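Local coordinates for protein aminoacyltransferase FemA (Staphylococcus aureus, PDB 1LRZ) that adds glycines 2 and 3 of the pentaglycine bridge of the staphylococcal peptidoglycan, using glycyl-tRNA(Gly) as donor, at residues Asp129-Lys134 with Gly395-Pro400. Residues are numbered along the deposited sequence; the frame is centred on the assembly and turned at random.
Sequences DWFFDK and GDFIKP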
ATOM      1  N   ASP A 129      -2.387 -22.347 -11.998  1.00 21.23           N
ATOM      2  CA  ASP A 129      -1.339 -23.369 -11.891  1.00 22.84           C
ATOM      3  C   ASP A 129      -0.709 -23.734 -13.246  1.00 23.00           C
ATOM      4  O   ASP A 129       0.478 -24.041 -13.311  1.00 23.32           O
ATOM      5  CB  ASP A 129      -1.912 -24.640 -11.253  1.00 23.01           C
ATOM      6  CG  ASP A 129      -2.164 -24.492  -9.760  1.00 28.00           C
ATOM      7  OD1 ASP A 129      -2.147 -23.353  -9.240  1.00 25.09           O
ATOM      8  OD2 ASP A 129      -2.387 -25.531  -9.105  1.00 30.93           O
ATOM      9  N   TRP A 130      -1.510 -23.716 -14.314  1.00 22.59           N
ATOM     10  CA  TRP A 130      -1.019 -24.044 -15.657  1.00 25.04           C
ATOM     11  C   TRP A 130       0.158 -23.155 -16.061  1.00 24.48           C
ATOM     12  O   TRP A 130       0.997 -23.534 -16.889  1.00 23.80           O
ATOM     13  CB  TRP A 130      -2.134 -23.873 -16.693  1.00 25.69           C
ATOM     14  CG  TRP A 130      -2.608 -22.463 -16.841  1.00 27.76           C
ATOM     15  CD1 TRP A 130      -3.608 -21.855 -16.137  1.00 30.68           C
ATOM     16  CD2 TRP A 130      -2.063 -21.459 -17.711  1.00 30.23           C
ATOM     17  NE1 TRP A 130      -3.720 -20.537 -16.512  1.00 29.87           N
ATOM     18  CE2 TRP A 130      -2.785 -20.268 -17.478  1.00 30.88           C
ATOM     19  CE3 TRP A 130      -1.036 -21.454 -18.669  1.00 30.65           C
ATOM     20  CZ2 TRP A 130      -2.504 -19.071 -18.163  1.00 30.25           C
ATOM     21  CZ3 TRP A 130      -0.758 -20.259 -19.353  1.00 28.58           C
ATOM     22  CH2 TRP A 130      -1.493 -19.089 -19.094  1.00 28.74           C
ATOM     23  N   PHE A 131       0.216 -21.966 -15.475  1.00 21.48           N
ATOM     24  CA  PHE A 131       1.279 -21.025 -15.793  1.00 21.10           C
ATOM     25  C   PHE A 131       2.672 -21.594 -15.540  1.00 20.93           C
ATOM     26  O   PHE A 131       3.581 -21.394 -16.349  1.00 21.13           O
ATOM     27  CB  PHE A 131       1.113 -19.741 -14.979  1.00 22.46           C
ATOM     28  CG  PHE A 131       2.021 -18.635 -15.415  1.00 19.48           C
ATOM     29  CD1 PHE A 131       1.823 -17.999 -16.640  1.00 22.13           C
ATOM     30  CD2 PHE A 131       3.085 -18.233 -14.614  1.00 19.44           C
ATOM     31  CE1 PHE A 131       2.670 -16.976 -17.060  1.00 20.00           C
ATOM     32  CE2 PHE A 131       3.931 -17.217 -15.022  1.00 19.80           C
ATOM     33  CZ  PHE A 131       3.727 -16.583 -16.249  1.00 17.46           C
ATOM     34  N   PHE A 132       2.852 -22.294 -14.422  1.00 19.47           N
ATOM     35  CA  PHE A 132       4.167 -22.852 -14.108  1.00 22.59           C
ATOM     36  C   PHE A 132       4.691 -23.773 -15.217  1.00 22.83           C
ATOM     37  O   PHE A 132       5.852 -23.666 -15.625  1.00 22.44           O
ATOM     38  CB  PHE A 132       4.139 -23.610 -12.771  1.00 22.06           C
ATOM     39  CG  PHE A 132       3.827 -22.730 -11.571  1.00 25.33           C
ATOM     40  CD1 PHE A 132       2.512 -22.553 -11.141  1.00 22.66           C
ATOM     41  CD2 PHE A 132       4.852 -22.063 -10.892  1.00 25.86           C
ATOM     42  CE1 PHE A 132       2.213 -21.726 -10.053  1.00 23.40           C
ATOM     43  CE2 PHE A 132       4.568 -21.228  -9.797  1.00 22.69           C
ATOM     44  CZ  PHE A 132       3.246 -21.061  -9.379  1.00 21.05           C
ATOM     45  N   ASP A 133       3.836 -24.668 -15.704  1.00 22.76           N
ATOM     46  CA  ASP A 133       4.221 -25.603 -16.757  1.00 25.96           C
ATOM     47  C   ASP A 133       4.533 -24.880 -18.058  1.00 26.57           C
ATOM     48  O   ASP A 133       5.514 -25.201 -18.736  1.00 22.81           O
ATOM     49  CB  ASP A 133       3.106 -26.627 -16.998  1.00 30.95           C
ATOM     50  CG  ASP A 133       3.159 -27.796 -16.016  1.00 40.24           C
ATOM     51  OD1 ASP A 133       2.183 -28.580 -15.960  1.00 44.22           O
ATOM     52  OD2 ASP A 133       4.177 -27.940 -15.304  1.00 44.53           O
ATOM     53  N   LYS A 134       3.699 -23.907 -18.411  1.00 25.47           N
ATOM     54  CA  LYS A 134       3.930 -23.162 -19.633  1.00 24.77           C
ATOM     55  C   LYS A 134       5.267 -22.413 -19.580  1.00 24.77           C
ATOM     56  O   LYS A 134       6.026 -22.430 -20.549  1.00 25.30           O
ATOM     57  CB  LYS A 134       2.783 -22.189 -19.895  1.00 29.35           C
ATOM     58  CG  LYS A 134       3.033 -21.256 -21.076  1.00 33.35           C
ATOM     59  CD  LYS A 134       1.786 -21.070 -21.908  1.00 38.76           C
ATOM     60  CE  LYS A 134       1.408 -22.375 -22.600  1.00 40.13           C
ATOM     61  NZ  LYS A 134       0.228 -22.221 -23.490  1.00 44.45           N
ATOM     62  N   GLY A 395       5.381 -15.869  -8.237  1.00 17.59           N
ATOM     63  CA  GLY A 395       6.801 -15.722  -7.962  1.00 17.71           C
ATOM     64  C   GLY A 395       7.656 -15.307  -9.150  1.00 20.03           C
ATOM     65  O   GLY A 395       7.173 -14.678 -10.103  1.00 20.16           O
ATOM     66  N   ASP A 396       8.929 -15.690  -9.096  1.00 18.48           N
ATOM     67  CA  ASP A 396       9.918 -15.329 -10.109  1.00 19.54           C
ATOM     68  C   ASP A 396      10.365 -16.432 -11.054  1.00 20.42           C
ATOM     69  O   ASP A 396      10.523 -17.583 -10.654  1.00 21.19           O
ATOM     70  CB  ASP A 396      11.153 -14.771  -9.418  1.00 19.07           C
ATOM     71  CG  ASP A 396      10.826 -13.610  -8.519  1.00 23.55           C
ATOM     72  OD1 ASP A 396      10.211 -13.839  -7.449  1.00 22.34           O
ATOM     73  OD2 ASP A 396      11.178 -12.470  -8.891  1.00 20.46           O
ATOM     74  N   PHE A 397      10.583 -16.061 -12.312  1.00 21.05           N
ATOM     75  CA  PHE A 397      11.041 -17.003 -13.322  1.00 20.87           C
ATOM     76  C   PHE A 397      12.214 -16.382 -14.078  1.00 24.15           C
ATOM     77  O   PHE A 397      12.196 -15.197 -14.445  1.00 23.59           O
ATOM     78  CB  PHE A 397       9.921 -17.355 -14.309  1.00 22.94           C
ATOM     79  CG  PHE A 397       8.677 -17.894 -13.655  1.00 24.61           C
ATOM     80  CD1 PHE A 397       7.796 -17.039 -12.992  1.00 18.86           C
ATOM     81  CD2 PHE A 397       8.373 -19.254 -13.718  1.00 21.36           C
ATOM     82  CE1 PHE A 397       6.628 -17.527 -12.406  1.00 20.39           C
ATOM     83  CE2 PHE A 397       7.204 -19.752 -13.133  1.00 22.94           C
ATOM     84  CZ  PHE A 397       6.327 -18.881 -12.477  1.00 21.56           C
ATOM     85  N   ILE A 398      13.232 -17.196 -14.322  1.00 22.99           N
ATOM     86  CA  ILE A 398      14.424 -16.736 -15.007  1.00 22.41           C
ATOM     87  C   ILE A 398      14.706 -17.590 -16.231  1.00 23.14           C
ATOM     88  O   ILE A 398      14.694 -18.815 -16.160  1.00 22.37           O
ATOM     89  CB  ILE A 398      15.630 -16.785 -14.043  1.00 22.16           C
ATOM     90  CG1 ILE A 398      15.478 -15.681 -12.994  1.00 24.96           C
ATOM     91  CG2 ILE A 398      16.944 -16.659 -14.813  1.00 22.95           C
ATOM     92  CD1 ILE A 398      16.461 -15.782 -11.851  1.00 28.58           C
ATOM     93  N   LYS A 399      14.922 -16.938 -17.367  1.00 23.15           N
ATOM     94  CA  LYS A 399      15.244 -17.664 -18.577  1.00 22.80           C
ATOM     95  C   LYS A 399      16.641 -17.257 -19.014  1.00 22.75           C
ATOM     96  O   LYS A 399      16.861 -16.135 -19.482  1.00 21.33           O
ATOM     97  CB  LYS A 399      14.266 -17.371 -19.707  1.00 23.74           C
ATOM     98  CG  LYS A 399      14.664 -18.114 -20.982  1.00 27.55           C
ATOM     99  CD  LYS A 399      13.714 -17.885 -22.132  1.00 32.11           C
ATOM    100  CE  LYS A 399      14.093 -18.776 -23.307  1.00 35.10           C
ATOM    101  NZ  LYS A 399      13.084 -18.694 -24.386  1.00 43.09           N
ATOM    102  N   PRO A 400      17.615 -18.154 -18.836  1.00 24.50           N
ATOM    103  CA  PRO A 400      18.997 -17.862 -19.230  1.00 24.86           C
ATOM    104  C   PRO A 400      19.048 -17.839 -20.755  1.00 24.37           C
ATOM    105  O   PRO A 400      18.528 -18.756 -21.389  1.00 25.14           O
ATOM    106  CB  PRO A 400      19.777 -19.050 -18.669  1.00 26.12           C
ATOM    107  CG  PRO A 400      18.922 -19.541 -17.543  1.00 29.15           C
ATOM    108  CD  PRO A 400      17.533 -19.434 -18.113  1.00 25.82           C
TER
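F397 brings the CZ end of its ring against both F131 and F132, two successive residues near the start of helix 130-137. F131 turns an edge toward the face of F397 in an offset edge-to-face pair, the planes 89° apart. The two centroids are separated by 5.5 Å. The closest approach of this pair is CE2 of F131 to CE1 of F397, 3.8 Å. F132 meets the same ring differently. Its CD2 lies 3.8 Å from CZ of F397, at the edge of the F397 ring and near its plane, and the planes meet obliquely, at 46°. With CG of F131 anti to the backbone N (chi1 -170°) and that of F132 anti to the carbonyl carbon, the two rings leave the helix in different directions, and each reaches a different part of the F397 ring. This aromatic cluster packs helix 130-137 against strand 397-400, which runs antiparallel to both 102-107 and 141-142. The sheet belongs to one of the two GNAT-like subdomains of the FemABX fold, a strand from near the C-terminus joining strands from the N-terminal part of the chain. H142 extends the cluster, its ring meeting those of F132 and F397, while Y113 makes an edge-to-face contact with F132. No hydrogen bond joins the two segments. Beside F397, the buried D396 is hydrogen-bonded to H106 through OD2 and to H146 through OD1.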